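Local coordinates for protein assemblin (Human herpesvirus 3, PDB 1VZV) that probably cleaves the assembly protein as a dimeric herpesvirus serine protease domain, allowing the viral procapsid to mature in the nucleus, at residues 136-142 with 212-218; 6-12 with 57-63; 40-46 with 191-195; 103-109 with 141-145. All blocks are in the same frame, centred on the assembly; numbering follows the deposited sequence.

How the interactions relate
Interactions 1, 2 and 4 form a touching cluster, and interaction 3 joins it through Tyr105 OH of interaction 4, which probably bonds to Leu192 O. Interactions 1 and 4 have centres about 9 Å apart and share Thr141 and Val142; interactions 1 and 2, centres about 10 Å apart, are linked by the salt bridge Arg59-Glu215. Interactions 2 and 4 reach one sheet, where strands 3-8 and 144-146 are neighbours. Along the chain interaction 2 closes before interaction 4 opens, and interaction 4 is nested within the loop closed by interaction 3. Interactions 3 and 4, centres about 15 Å apart, both touch the second subunit, which connects the His42 loop to the dimer side.

Interaction 1 (136-142 with 212-218); sequences GRRVGTV and RRREAGI
Arg212, near the end of helix 205-216, extends across loop 136-142, which, with its adjacent Arg137 and Arg138, probably corresponds to the loop that shapes the oxyanion hole in related herpesvirus proteases. Its long side chain makes much of the contact, beside the catalytic serine. Its CB packs against Val142, 3.4 Å from CG2. A bend at chi2 (-77°) then turns the chain along the loop, bringing CD to 3.2 Å from Val139 O. Beyond it, the carbonyl O of Arg138 lies over one face of the guanidinium, 3.3 Å from CZ; with the oxygen above the plane, the attraction is probably electrostatic, since the N-H groups are poorly aimed at it. At the tip, NH2 lies 2.5 Å from Gly136 O, a weak hydrogen bond of doubtful geometry, while NH1 lies alongside the hydroxyl of Thr141. That hydroxyl gives its hydrogen to Arg138 O instead, OG1 to O 2.9 Å, approaching from above the carbonyl plane. Farther along the helix, the methyl of Ala216 meets Gly140 O, and Glu215 turns its carboxylate away to Arg59. The helix closes in a Schellman motif at Gly217, with Ile218 N bonded to Arg213 O at 3.2 Å. The turn sets Ile218 against the loop, its CD1 3.8 Å from Val142 CG1.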
loop_
_atom_site.group_PDB
_atom_site.type_symbol
_atom_site.label_atom_id
_atom_site.label_comp_id
_atom_site.label_asym_id
_atom_site.label_seq_id
_atom_site.Cartn_x
_atom_site.Cartn_y
_atom_site.Cartn_z
ATOM N N GLY A 136 -1.386 14.163 3.167
ATOM C CA GLY A 136 -2.414 14.802 3.957
ATOM C C GLY A 136 -3.295 15.754 3.182
ATOM O O GLY A 136 -3.017 16.130 2.045
ATOM N N ARG A 137 -4.372 16.153 3.832
ATOM C CA ARG A 137 -5.336 17.085 3.270
ATOM C C ARG A 137 -4.681 18.456 3.005
ATOM O O ARG A 137 -5.106 19.173 2.087
ATOM C CB ARG A 137 -6.458 17.290 4.280
ATOM C CG ARG A 137 -6.584 16.167 5.314
ATOM C CD ARG A 137 -7.659 15.171 4.891
ATOM N NE ARG A 137 -8.884 15.889 4.557
ATOM C CZ ARG A 137 -9.490 16.758 5.367
ATOM N NH1 ARG A 137 -9.039 16.973 6.609
ATOM N NH2 ARG A 137 -10.584 17.377 4.943
ATOM N N ARG A 138 -3.680 18.828 3.824
ATOM C CA ARG A 138 -2.985 20.122 3.716
ATOM C C ARG A 138 -1.822 20.217 2.739
ATOM O O ARG A 138 -1.177 19.225 2.434
ATOM C CB ARG A 138 -2.626 20.643 5.102
ATOM C CG ARG A 138 -3.887 21.104 5.806
ATOM C CD ARG A 138 -3.788 21.386 7.308
ATOM N NE ARG A 138 -5.149 21.601 7.817
ATOM C CZ ARG A 138 -5.507 21.650 9.092
ATOM N NH1 ARG A 138 -4.613 21.528 10.070
ATOM N NH2 ARG A 138 -6.786 21.836 9.375
ATOM N N VAL A 139 -1.500 21.437 2.328
ATOM C CA VAL A 139 -0.479 21.662 1.305
ATOM C C VAL A 139 1.048 21.579 1.507
ATOM O O VAL A 139 1.779 21.512 0.512
ATOM C CB VAL A 139 -0.811 22.944 0.480
ATOM C CG1 VAL A 139 -2.264 22.907 0.022
ATOM C CG2 VAL A 139 -0.524 24.199 1.296
ATOM N N GLY A 140 1.563 21.652 2.726
ATOM C CA GLY A 140 3.013 21.550 2.879
ATOM C C GLY A 140 3.333 20.441 3.869
ATOM O O GLY A 140 4.452 20.380 4.408
ATOM N N THR A 141 2.347 19.547 4.058
ATOM C CA THR A 141 2.399 18.453 5.024
ATOM C C THR A 141 3.336 17.292 4.771
ATOM O O THR A 141 3.122 16.218 5.316
ATOM C CB THR A 141 0.985 17.873 5.351
ATOM O OG1 THR A 141 0.329 17.427 4.154
ATOM C CG2 THR A 141 0.117 18.882 6.060
ATOM N N VAL A 142 4.341 17.457 3.922
ATOM C CA VAL A 142 5.292 16.369 3.726
ATOM C C VAL A 142 6.282 16.479 4.903
ATOM O O VAL A 142 6.520 17.580 5.419
ATOM C CB VAL A 142 5.967 16.471 2.364
ATOM C CG1 VAL A 142 7.431 16.211 2.476
ATOM C CG2 VAL A 142 5.345 15.476 1.429
ATOM N N ARG A 212 4.582 18.646 -2.418
ATOM C CA ARG A 212 4.333 19.037 -1.024
ATOM C C ARG A 212 5.705 19.238 -0.387
ATOM O O ARG A 212 5.887 20.109 0.471
ATOM C CB ARG A 212 3.618 17.934 -0.259
ATOM C CG ARG A 212 2.272 17.493 -0.811
ATOM C CD ARG A 212 1.193 18.489 -0.467
ATOM N NE ARG A 212 -0.167 17.976 -0.657
ATOM C CZ ARG A 212 -0.721 16.984 0.044
ATOM N NH1 ARG A 212 -0.039 16.318 0.981
ATOM N NH2 ARG A 212 -1.970 16.636 -0.222
ATOM N N ARG A 213 6.669 18.426 -0.829
ATOM C CA ARG A 213 8.057 18.464 -0.365
ATOM C C ARG A 213 8.681 19.819 -0.731
ATOM O O ARG A 213 9.243 20.501 0.118
ATOM C CB ARG A 213 8.838 17.339 -1.036
ATOM C CG ARG A 213 9.940 16.691 -0.207
ATOM C CD ARG A 213 10.814 15.783 -1.093
ATOM N NE ARG A 213 11.345 16.554 -2.212
ATOM C CZ ARG A 213 12.509 17.199 -2.195
ATOM N NH1 ARG A 213 13.348 17.075 -1.164
ATOM N NH2 ARG A 213 12.877 17.912 -3.251
ATOM N N ARG A 214 8.559 20.210 -1.996
ATOM C CA ARG A 214 9.076 21.478 -2.478
ATOM C C ARG A 214 8.408 22.646 -1.757
ATOM O O ARG A 214 9.017 23.677 -1.520
ATOM C CB ARG A 214 8.805 21.590 -3.968
ATOM C CG ARG A 214 10.010 21.445 -4.840
ATOM C CD ARG A 214 10.845 22.716 -4.825
ATOM N NE ARG A 214 11.045 23.290 -6.167
ATOM C CZ ARG A 214 11.817 22.758 -7.121
ATOM N NH1 ARG A 214 12.496 21.627 -6.909
ATOM N NH2 ARG A 214 11.917 23.371 -8.295
ATOM N N GLU A 215 7.136 22.502 -1.431
ATOM C CA GLU A 215 6.439 23.572 -0.740
ATOM C C GLU A 215 6.964 23.729 0.687
ATOM O O GLU A 215 7.097 24.847 1.179
ATOM C CB GLU A 215 4.897 23.360 -0.740
ATOM C CG GLU A 215 4.088 24.058 -1.878
ATOM C CD GLU A 215 4.316 25.611 -2.003
ATOM O OE1 GLU A 215 5.059 26.224 -1.200
ATOM O OE2 GLU A 215 3.747 26.237 -2.931
ATOM N N ALA A 216 7.292 22.626 1.350
ATOM C CA ALA A 216 7.781 22.729 2.725
ATOM C C ALA A 216 9.187 23.324 2.816
ATOM O O ALA A 216 9.639 23.752 3.883
ATOM C CB ALA A 216 7.732 21.370 3.416
ATOM N N GLY A 217 9.877 23.404 1.692
ATOM C CA GLY A 217 11.217 23.935 1.743
ATOM C C GLY A 217 12.215 22.798 1.805
ATOM O O GLY A 217 13.413 23.045 1.954
ATOM N N ILE A 218 11.738 21.553 1.746
ATOM C CA ILE A 218 12.641 20.414 1.760
ATOM C C ILE A 218 13.155 20.372 0.338
ATOM O O ILE A 218 12.586 19.726 -0.528
ATOM C CB ILE A 218 11.930 19.086 2.060
ATOM C CG1 ILE A 218 11.201 19.129 3.406
ATOM C CG2 ILE A 218 12.938 17.964 2.068
ATOM C CD1 ILE A 218 10.597 17.770 3.835
#

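Interaction 2 (6-12 with 57-63); sequences AGYLALY and DIRGPFF
Tyr8 and Phe62 face each other as a non-hydrogen-bonded antiparallel pair, and their rings form a T-shaped stack: the edge of Phe62 is directed at the face of Tyr8, with centroids 5.3 Å apart and planes at 85°. The two first torsions differ, Tyr8 keeping CG beside its backbone N (chi1 -65°) and Phe62 swinging CG opposite its N (chi1 -172°), which brings the rings together. Leu11 CD2 covers the opposite face of the Tyr8 ring, and Tyr8 OH bonds to Asp57 OD2 at 3.2 Å. Asp57 OD2 also accepts a weak bond from Arg59 N, and Arg59 directs NH2 to Glu215.

Farther along, Tyr12 lays its ring over Gly60, whose CA lies 3.6 Å from the centroid, almost on the normal, in a CH-pi contact. Leu9 CD1 meets Phe63 CD1, its side chain crossing that of Phe63 at about a right angle, and Leu9 CB rests on Pro61 CB. Leu9 N and Tyr12 N bond to Pro61 O and Arg59 O, carrying the pairing into the flanking loops. Gly7 and Phe63 exchange two backbone bonds, the straighter from Phe63 N to Gly7 O at 2.8 Å, joining neighbouring strands 3-8 and 61-67 of the largely antiparallel seven-stranded barrel characteristic of herpesvirus proteases.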
loop_
_atom_site.group_PDB
_atom_site.type_symbol
_atom_site.label_atom_id
_atom_site.label_comp_id
_atom_site.label_asym_id
_atom_site.label_seq_id
_atom_site.Cartn_x
_atom_site.Cartn_y
_atom_site.Cartn_z
ATOM N N ALA A 6 10.060 16.130 11.616
ATOM C CA ALA A 6 9.843 17.571 11.683
ATOM C C ALA A 6 9.201 18.022 10.371
ATOM O O ALA A 6 9.504 17.475 9.315
ATOM C CB ALA A 6 11.148 18.293 11.917
ATOM N N GLY A 7 8.273 18.970 10.439
ATOM C CA GLY A 7 7.604 19.453 9.247
ATOM C C GLY A 7 6.589 20.485 9.674
ATOM O O GLY A 7 6.477 20.776 10.861
ATOM N N TYR A 8 5.866 21.062 8.719
ATOM C CA TYR A 8 4.847 22.063 9.012
ATOM C C TYR A 8 3.503 21.404 9.175
ATOM O O TYR A 8 3.066 20.638 8.316
ATOM C CB TYR A 8 4.690 23.037 7.864
ATOM C CG TYR A 8 5.865 23.909 7.552
ATOM C CD1 TYR A 8 6.050 25.099 8.220
ATOM C CD2 TYR A 8 6.712 23.605 6.499
ATOM C CE1 TYR A 8 7.015 25.960 7.858
ATOM C CE2 TYR A 8 7.686 24.464 6.130
ATOM C CZ TYR A 8 7.830 25.648 6.811
ATOM O OH TYR A 8 8.778 26.560 6.413
ATOM N N LEU A 9 2.805 21.755 10.239
ATOM C CA LEU A 9 1.488 21.187 10.466
ATOM C C LEU A 9 0.555 21.716 9.382
ATOM O O LEU A 9 -0.358 21.009 8.945
ATOM C CB LEU A 9 0.972 21.603 11.845
ATOM C CG LEU A 9 1.166 20.673 13.039
ATOM C CD1 LEU A 9 2.249 19.681 12.759
ATOM C CD2 LEU A 9 1.451 21.470 14.302
ATOM N N ALA A 10 0.809 22.952 8.940
ATOM C CA ALA A 10 -0.016 23.619 7.923
ATOM C C ALA A 10 0.617 24.914 7.391
ATOM O O ALA A 10 1.321 25.629 8.123
ATOM C CB ALA A 10 -1.387 23.943 8.513
ATOM N N LEU A 11 0.380 25.225 6.121
ATOM C CA LEU A 11 0.931 26.460 5.591
ATOM C C LEU A 11 -0.174 27.493 5.602
ATOM O O LEU A 11 -1.273 27.238 5.081
ATOM C CB LEU A 11 1.510 26.281 4.187
ATOM C CG LEU A 11 2.857 25.556 4.051
ATOM C CD1 LEU A 11 3.384 25.773 2.651
ATOM C CD2 LEU A 11 3.850 26.078 5.054
ATOM N N TYR A 12 0.111 28.634 6.235
ATOM C CA TYR A 12 -0.846 29.734 6.371
ATOM C C TYR A 12 -1.488 30.082 5.043
ATOM O O TYR A 12 -0.792 30.444 4.061
ATOM C CB TYR A 12 -0.204 30.971 7.005
ATOM C CG TYR A 12 0.173 30.813 8.478
ATOM C CD1 TYR A 12 -0.514 29.945 9.327
ATOM C CD2 TYR A 12 1.224 31.545 9.021
ATOM C CE1 TYR A 12 -0.149 29.827 10.674
ATOM C CE2 TYR A 12 1.585 31.425 10.355
ATOM C CZ TYR A 12 0.905 30.574 11.167
ATOM O OH TYR A 12 1.318 30.473 12.462
ATOM N N ASP A 57 6.124 29.628 12.688
ATOM C CA ASP A 57 7.010 30.158 11.654
ATOM C C ASP A 57 6.295 31.197 10.787
ATOM O O ASP A 57 5.061 31.236 10.717
ATOM C CB ASP A 57 7.564 29.020 10.783
ATOM C CG ASP A 57 8.302 29.525 9.547
ATOM O OD1 ASP A 57 9.051 30.515 9.658
ATOM O OD2 ASP A 57 8.139 28.934 8.455
ATOM N N ILE A 58 7.084 32.068 10.160
ATOM C CA ILE A 58 6.568 33.105 9.276
ATOM C C ILE A 58 5.597 32.439 8.274
ATOM O O ILE A 58 4.574 33.016 7.908
ATOM C CB ILE A 58 7.770 33.820 8.544
ATOM C CG1 ILE A 58 7.702 35.331 8.724
ATOM C CG2 ILE A 58 7.774 33.518 7.059
ATOM C CD1 ILE A 58 6.490 35.954 8.105
ATOM N N ARG A 59 5.924 31.199 7.892
ATOM C CA ARG A 59 5.149 30.402 6.943
ATOM C C ARG A 59 4.061 29.536 7.554
ATOM O O ARG A 59 3.114 29.202 6.867
ATOM C CB ARG A 59 6.075 29.497 6.117
ATOM C CG ARG A 59 6.930 30.191 5.051
ATOM C CD ARG A 59 7.613 29.164 4.094
ATOM N NE ARG A 59 6.659 28.390 3.286
ATOM C CZ ARG A 59 6.906 27.859 2.089
ATOM N NH1 ARG A 59 8.076 28.010 1.463
ATOM N NH2 ARG A 59 5.945 27.188 1.494
ATOM N N GLY A 60 4.233 29.104 8.797
ATOM C CA GLY A 60 3.225 28.264 9.434
ATOM C C GLY A 60 3.682 27.513 10.678
ATOM O O GLY A 60 4.782 27.735 11.147
ATOM N N PRO A 61 2.842 26.669 11.282
ATOM C CA PRO A 61 3.306 25.955 12.467
ATOM C C PRO A 61 4.342 24.932 12.012
ATOM O O PRO A 61 4.083 24.201 11.045
ATOM C CB PRO A 61 2.042 25.227 12.940
ATOM C CG PRO A 61 0.936 26.018 12.384
ATOM C CD PRO A 61 1.430 26.367 11.024
ATOM N N PHE A 62 5.492 24.877 12.693
ATOM C CA PHE A 62 6.566 23.917 12.384
ATOM C C PHE A 62 6.771 23.061 13.627
ATOM O O PHE A 62 6.918 23.599 14.720
ATOM C CB PHE A 62 7.861 24.640 12.022
ATOM C CG PHE A 62 8.931 23.730 11.504
ATOM C CD1 PHE A 62 8.965 23.369 10.165
ATOM C CD2 PHE A 62 9.884 23.199 12.357
ATOM C CE1 PHE A 62 9.931 22.485 9.689
ATOM C CE2 PHE A 62 10.849 22.318 11.887
ATOM C CZ PHE A 62 10.871 21.960 10.556
ATOM N N PHE A 63 6.782 21.741 13.475
ATOM C CA PHE A 63 6.916 20.872 14.633
ATOM C C PHE A 63 8.031 19.893 14.563
ATOM O O PHE A 63 8.543 19.588 13.503
ATOM C CB PHE A 63 5.628 20.080 14.876
ATOM C CG PHE A 63 5.565 18.724 14.165
ATOM C CD1 PHE A 63 5.475 18.636 12.779
ATOM C CD2 PHE A 63 5.533 17.549 14.894
ATOM C CE1 PHE A 63 5.350 17.412 12.149
ATOM C CE2 PHE A 63 5.411 16.332 14.262
ATOM C CZ PHE A 63 5.319 16.265 12.892
#

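Interaction 3 (40-46 with 191-195)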
loop_
_atom_site.group_PDB
_atom_site.type_symbol
_atom_site.label_atom_id
_atom_site.label_comp_id
_atom_site.label_asym_id
_atom_site.label_seq_id
_atom_site.Cartn_x
_atom_site.Cartn_y
_atom_site.Cartn_z
ATOM N N ILE A 40 -0.610 6.739 14.082
ATOM C CA ILE A 40 -0.667 6.409 12.664
ATOM C C ILE A 40 -2.122 6.238 12.221
ATOM O O ILE A 40 -2.872 5.578 12.899
ATOM C CB ILE A 40 0.079 5.068 12.435
ATOM C CG1 ILE A 40 1.544 5.176 12.848
ATOM C CG2 ILE A 40 -0.115 4.569 11.006
ATOM C CD1 ILE A 40 2.239 3.863 12.838
ATOM N N ASP A 41 -2.519 6.841 11.106
ATOM C CA ASP A 41 -3.882 6.703 10.567
ATOM C C ASP A 41 -4.946 7.352 11.455
ATOM O O ASP A 41 -6.150 7.148 11.241
ATOM C CB ASP A 41 -4.201 5.193 10.355
ATOM C CG ASP A 41 -5.584 4.920 9.656
ATOM O OD1 ASP A 41 -5.843 5.548 8.600
ATOM O OD2 ASP A 41 -6.381 4.043 10.131
ATOM N N HIS A 42 -4.509 8.192 12.394
ATOM C CA HIS A 42 -5.412 8.856 13.364
ATOM C C HIS A 42 -5.949 7.853 14.393
ATOM O O HIS A 42 -6.866 8.160 15.147
ATOM C CB HIS A 42 -6.585 9.580 12.705
ATOM C CG HIS A 42 -6.196 10.788 11.924
ATOM N ND1 HIS A 42 -5.944 12.022 12.476
ATOM C CD2 HIS A 42 -6.056 10.955 10.586
ATOM C CE1 HIS A 42 -5.667 12.876 11.476
ATOM N NE2 HIS A 42 -5.722 12.276 10.302
ATOM N N ARG A 43 -5.340 6.666 14.429
ATOM C CA ARG A 43 -5.690 5.599 15.347
ATOM C C ARG A 43 -5.274 5.899 16.776
ATOM O O ARG A 43 -4.113 5.802 17.139
ATOM C CB ARG A 43 -5.058 4.280 14.903
ATOM C CG ARG A 43 -5.750 3.626 13.729
ATOM C CD ARG A 43 -7.145 3.163 14.111
ATOM N NE ARG A 43 -7.164 1.812 14.674
ATOM C CZ ARG A 43 -7.282 0.703 13.939
ATOM N NH1 ARG A 43 -7.399 0.802 12.606
ATOM N NH2 ARG A 43 -7.291 -0.503 14.527
ATOM N N LYS A 44 -6.258 6.251 17.582
ATOM C CA LYS A 44 -6.091 6.539 18.996
ATOM C C LYS A 44 -5.436 5.353 19.667
ATOM O O LYS A 44 -4.714 5.525 20.630
ATOM C CB LYS A 44 -7.469 6.780 19.645
ATOM C CG LYS A 44 -8.309 7.881 18.946
ATOM C CD LYS A 44 -9.659 8.177 19.618
ATOM C CE LYS A 44 -10.366 9.382 18.941
ATOM N NZ LYS A 44 -9.533 10.649 18.955
ATOM N N ASP A 45 -5.706 4.151 19.165
ATOM C CA ASP A 45 -5.138 2.918 19.718
ATOM C C ASP A 45 -3.796 2.627 19.117
ATOM O O ASP A 45 -3.223 1.565 19.368
ATOM C CB ASP A 45 -6.039 1.706 19.446
ATOM C CG ASP A 45 -6.313 1.492 17.959
ATOM O OD1 ASP A 45 -6.158 2.434 17.157
ATOM O OD2 ASP A 45 -6.704 0.371 17.582
ATOM N N CYS A 46 -3.327 3.534 18.267
ATOM C CA CYS A 46 -2.046 3.339 17.612
ATOM C C CYS A 46 -1.153 4.576 17.620
ATOM O O CYS A 46 -0.917 5.183 16.587
ATOM C CB CYS A 46 -2.251 2.828 16.191
ATOM S SG CYS A 46 -0.712 2.259 15.482
ATOM N N VAL A 191 -3.075 -1.495 11.260
ATOM C CA VAL A 191 -3.186 -0.069 11.032
ATOM C C VAL A 191 -2.357 0.274 9.791
ATOM O O VAL A 191 -2.774 1.072 8.967
ATOM C CB VAL A 191 -2.683 0.779 12.223
ATOM C CG1 VAL A 191 -2.997 2.248 11.979
ATOM C CG2 VAL A 191 -3.306 0.325 13.515
ATOM N N LEU A 192 -1.195 -0.359 9.650
ATOM C CA LEU A 192 -0.308 -0.102 8.518
ATOM C C LEU A 192 -0.853 -0.696 7.238
ATOM O O LEU A 192 -0.496 -0.254 6.159
ATOM C CB LEU A 192 1.121 -0.587 8.789
ATOM C CG LEU A 192 1.958 0.072 9.897
ATOM C CD1 LEU A 192 3.316 -0.589 9.962
ATOM C CD2 LEU A 192 2.127 1.535 9.649
ATOM N N LEU A 193 -1.673 -1.734 7.349
ATOM C CA LEU A 193 -2.292 -2.296 6.159
ATOM C C LEU A 193 -3.419 -1.339 5.798
ATOM O O LEU A 193 -3.714 -1.135 4.636
ATOM C CB LEU A 193 -2.906 -3.675 6.414
ATOM C CG LEU A 193 -3.862 -4.094 5.286
ATOM C CD1 LEU A 193 -3.065 -4.405 4.072
ATOM C CD2 LEU A 193 -4.698 -5.273 5.639
ATOM N N SER A 194 -4.055 -0.748 6.803
ATOM C CA SER A 194 -5.176 0.161 6.580
ATOM C C SER A 194 -4.806 1.443 5.857
ATOM O O SER A 194 -5.662 2.056 5.228
ATOM C CB SER A 194 -5.874 0.486 7.902
ATOM O OG SER A 194 -6.962 1.372 7.696
ATOM N N THR A 195 -3.557 1.883 5.964
ATOM C CA THR A 195 -3.195 3.093 5.266
ATOM C C THR A 195 -2.963 2.786 3.789
ATOM O O THR A 195 -3.141 3.662 2.963
ATOM C CB THR A 195 -2.037 3.881 5.934
ATOM O OG1 THR A 195 -0.816 3.159 5.835
ATOM C CG2 THR A 195 -2.334 4.129 7.384
#
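Val191 places CG1 opposite its backbone N (chi1 -173°), sending this methyl between Ile40 and Arg43 and its other methyl toward Cys46. Arg43 folds back at chi2 (-67°) and again at chi3 (-88°), so that its guanidinium lies over Val191. CG1 of Val191 approaches Ile40 O and Arg43 CG, 3.5 Å from each. CG2 of Val191 faces the centre of the guanidinium, 4.0 Å from Arg43 CZ, and also touches Cys46 SG. The same guanidinium is steadied from its edge by Asp45: NE bonds to OD1 at 2.8 Å and NH2 to OD2 at 3.2 Å, a side-on two-nitrogen salt bridge that uses the syn lone pair of each oxygen and would hold the group in place over the methyl. This loop, a type I' turn from Ile40 to Arg43 followed by a type I turn to Cys46, carries the catalytic His42 between strands 37-40 and 47-56, and helix 185-197, whose Leu192 and Leu193 also pack on the second subunit, lies against it. In herpesvirus proteases the dimer is the active species. Ile40 continues the apolar patch, its CD1 lying 3.9 Å from Leu192 CD2, and CB of Asp41 packs against CG2 of Thr195, the two side chains sliding past each other in opposite directions. Asp41 OD1 bonds to His81 NE2 of the second subunit, and Ser194 OG to Ala79 O of that subunit.

Interaction 4 (103-109 with 141-145)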
loop_
_atom_site.group_PDB
_atom_site.type_symbol
_atom_site.label_atom_id
_atom_site.label_comp_id
_atom_site.label_asym_id
_atom_site.label_seq_id
_atom_site.Cartn_x
_atom_site.Cartn_y
_atom_site.Cartn_z
ATOM N N THR A 103 10.041 6.439 6.155
ATOM C CA THR A 103 9.944 7.683 5.413
ATOM C C THR A 103 9.167 7.452 4.143
ATOM O O THR A 103 8.298 8.233 3.836
ATOM C CB THR A 103 11.312 8.325 5.085
ATOM O OG1 THR A 103 11.965 8.706 6.290
ATOM C CG2 THR A 103 11.131 9.580 4.300
ATOM N N ASN A 104 9.412 6.355 3.440
ATOM C CA ASN A 104 8.690 6.126 2.197
ATOM C C ASN A 104 7.253 5.609 2.334
ATOM O O ASN A 104 6.409 5.876 1.470
ATOM C CB ASN A 104 9.501 5.245 1.252
ATOM C CG ASN A 104 10.623 6.000 0.563
ATOM O OD1 ASN A 104 10.465 6.501 -0.547
ATOM N ND2 ASN A 104 11.764 6.065 1.208
ATOM N N TYR A 105 6.967 4.884 3.414
ATOM C CA TYR A 105 5.616 4.355 3.658
ATOM C C TYR A 105 4.678 5.437 4.207
ATOM O O TYR A 105 3.572 5.591 3.718
ATOM C CB TYR A 105 5.657 3.179 4.648
ATOM C CG TYR A 105 4.449 2.260 4.566
ATOM C CD1 TYR A 105 3.286 2.525 5.278
ATOM C CD2 TYR A 105 4.446 1.176 3.696
ATOM C CE1 TYR A 105 2.156 1.742 5.110
ATOM C CE2 TYR A 105 3.328 0.399 3.525
ATOM C CZ TYR A 105 2.187 0.690 4.225
ATOM O OH TYR A 105 1.077 -0.062 3.982
ATOM N N LEU A 106 5.144 6.184 5.210
ATOM C CA LEU A 106 4.378 7.243 5.860
ATOM C C LEU A 106 4.976 8.648 5.665
ATOM O O LEU A 106 5.337 9.308 6.631
ATOM C CB LEU A 106 4.341 6.949 7.348
ATOM C CG LEU A 106 3.658 5.673 7.804
ATOM C CD1 LEU A 106 3.808 5.523 9.310
ATOM C CD2 LEU A 106 2.200 5.737 7.407
ATOM N N PRO A 107 4.990 9.164 4.429
ATOM C CA PRO A 107 5.560 10.483 4.201
ATOM C C PRO A 107 4.892 11.738 4.696
ATOM O O PRO A 107 5.555 12.758 4.775
ATOM C CB PRO A 107 5.758 10.515 2.688
ATOM C CG PRO A 107 4.715 9.661 2.179
ATOM C CD PRO A 107 4.691 8.510 3.147
ATOM N N SER A 108 3.606 11.726 4.991
ATOM C CA SER A 108 2.977 12.956 5.462
ATOM C C SER A 108 2.441 12.941 6.907
ATOM O O SER A 108 2.346 11.897 7.552
ATOM C CB SER A 108 1.904 13.420 4.473
ATOM O OG SER A 108 2.431 13.617 3.163
ATOM N N VAL A 109 2.084 14.121 7.402
ATOM C CA VAL A 109 1.588 14.311 8.763
ATOM C C VAL A 109 0.278 15.049 8.714
ATOM O O VAL A 109 0.189 16.057 8.029
ATOM C CB VAL A 109 2.583 15.155 9.564
ATOM C CG1 VAL A 109 1.864 16.176 10.482
ATOM C CG2 VAL A 109 3.541 14.221 10.336
ATOM N N THR A 141 2.347 19.547 4.058
ATOM C CA THR A 141 2.399 18.453 5.024
ATOM C C THR A 141 3.336 17.292 4.771
ATOM O O THR A 141 3.122 16.218 5.316
ATOM C CB THR A 141 0.985 17.873 5.351
ATOM O OG1 THR A 141 0.329 17.427 4.154
ATOM C CG2 THR A 141 0.117 18.882 6.060
ATOM N N VAL A 142 4.341 17.457 3.922
ATOM C CA VAL A 142 5.292 16.369 3.726
ATOM C C VAL A 142 6.282 16.479 4.903
ATOM O O VAL A 142 6.520 17.580 5.419
ATOM C CB VAL A 142 5.967 16.471 2.364
ATOM C CG1 VAL A 142 7.431 16.211 2.476
ATOM C CG2 VAL A 142 5.345 15.476 1.429
ATOM N N VAL A 143 6.798 15.361 5.393
ATOM C CA VAL A 143 7.712 15.442 6.516
ATOM C C VAL A 143 9.066 14.800 6.307
ATOM O O VAL A 143 9.267 14.059 5.358
ATOM C CB VAL A 143 7.084 14.902 7.805
ATOM C CG1 VAL A 143 6.032 15.836 8.277
ATOM C CG2 VAL A 143 6.528 13.540 7.593
ATOM N N ASN A 144 10.008 15.150 7.175
ATOM C CA ASN A 144 11.341 14.604 7.138
ATOM C C ASN A 144 11.544 13.883 8.462
ATOM O O ASN A 144 11.028 14.305 9.496
ATOM C CB ASN A 144 12.370 15.713 6.943
ATOM C CG ASN A 144 13.754 15.182 6.602
ATOM O OD1 ASN A 144 13.933 14.453 5.632
ATOM N ND2 ASN A 144 14.744 15.559 7.396
ATOM N N TYR A 145 12.208 12.733 8.381
ATOM C CA TYR A 145 12.532 11.861 9.513
ATOM C C TYR A 145 14.050 11.668 9.507
ATOM O O TYR A 145 14.650 11.597 8.428
ATOM C CB TYR A 145 11.967 10.454 9.299
ATOM C CG TYR A 145 10.478 10.268 9.250
ATOM C CD1 TYR A 145 9.745 10.602 8.118
ATOM C CD2 TYR A 145 9.818 9.667 10.310
ATOM C CE1 TYR A 145 8.380 10.341 8.043
ATOM C CE2 TYR A 145 8.462 9.397 10.254
ATOM C CZ TYR A 145 7.733 9.735 9.119
ATOM O OH TYR A 145 6.368 9.486 9.093
#
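The hydroxyl of Tyr145 donates to Leu106 O, OH to O 2.7 Å, the shortest polar bond of this contact. It approaches the carbonyl slightly out of plane, tilted 15°, and Leu106 O lies near the plane of the phenol at its edge. The bond fixes the tip of Tyr145 to the residue where helix 96-105 gives up its helical geometry. Nearer the backbone end of the ring, Thr103 OG1 lies 3.4 Å from Tyr145 CD1; that hydroxyl is itself bonded to Leu99 O within the helix. Two backbone bonds hold the rest of the contact: Val143 N to Pro107 O at 3.0 Å and Val109 N to Thr141 O at 3.1 Å, with Ser108 and Val142 bridged between them. Beside these bonds, Val143 has CG1 next to its backbone N (chi1 -71°), which sets this methyl against Val109 CG2 at 3.6 Å. Ser108 OG turns to Val134 O. The arrangement joins the end of helix 96-105 and the start of strand 108-112, which leads to the catalytic Ser110, to the segment leading into strand 144-146. These are the outermost strands of the sheet, consistent with closure of the herpesvirus protease barrel; Val109 and Tyr145 touch strand 129-133, and helix 205-216 covers Val142.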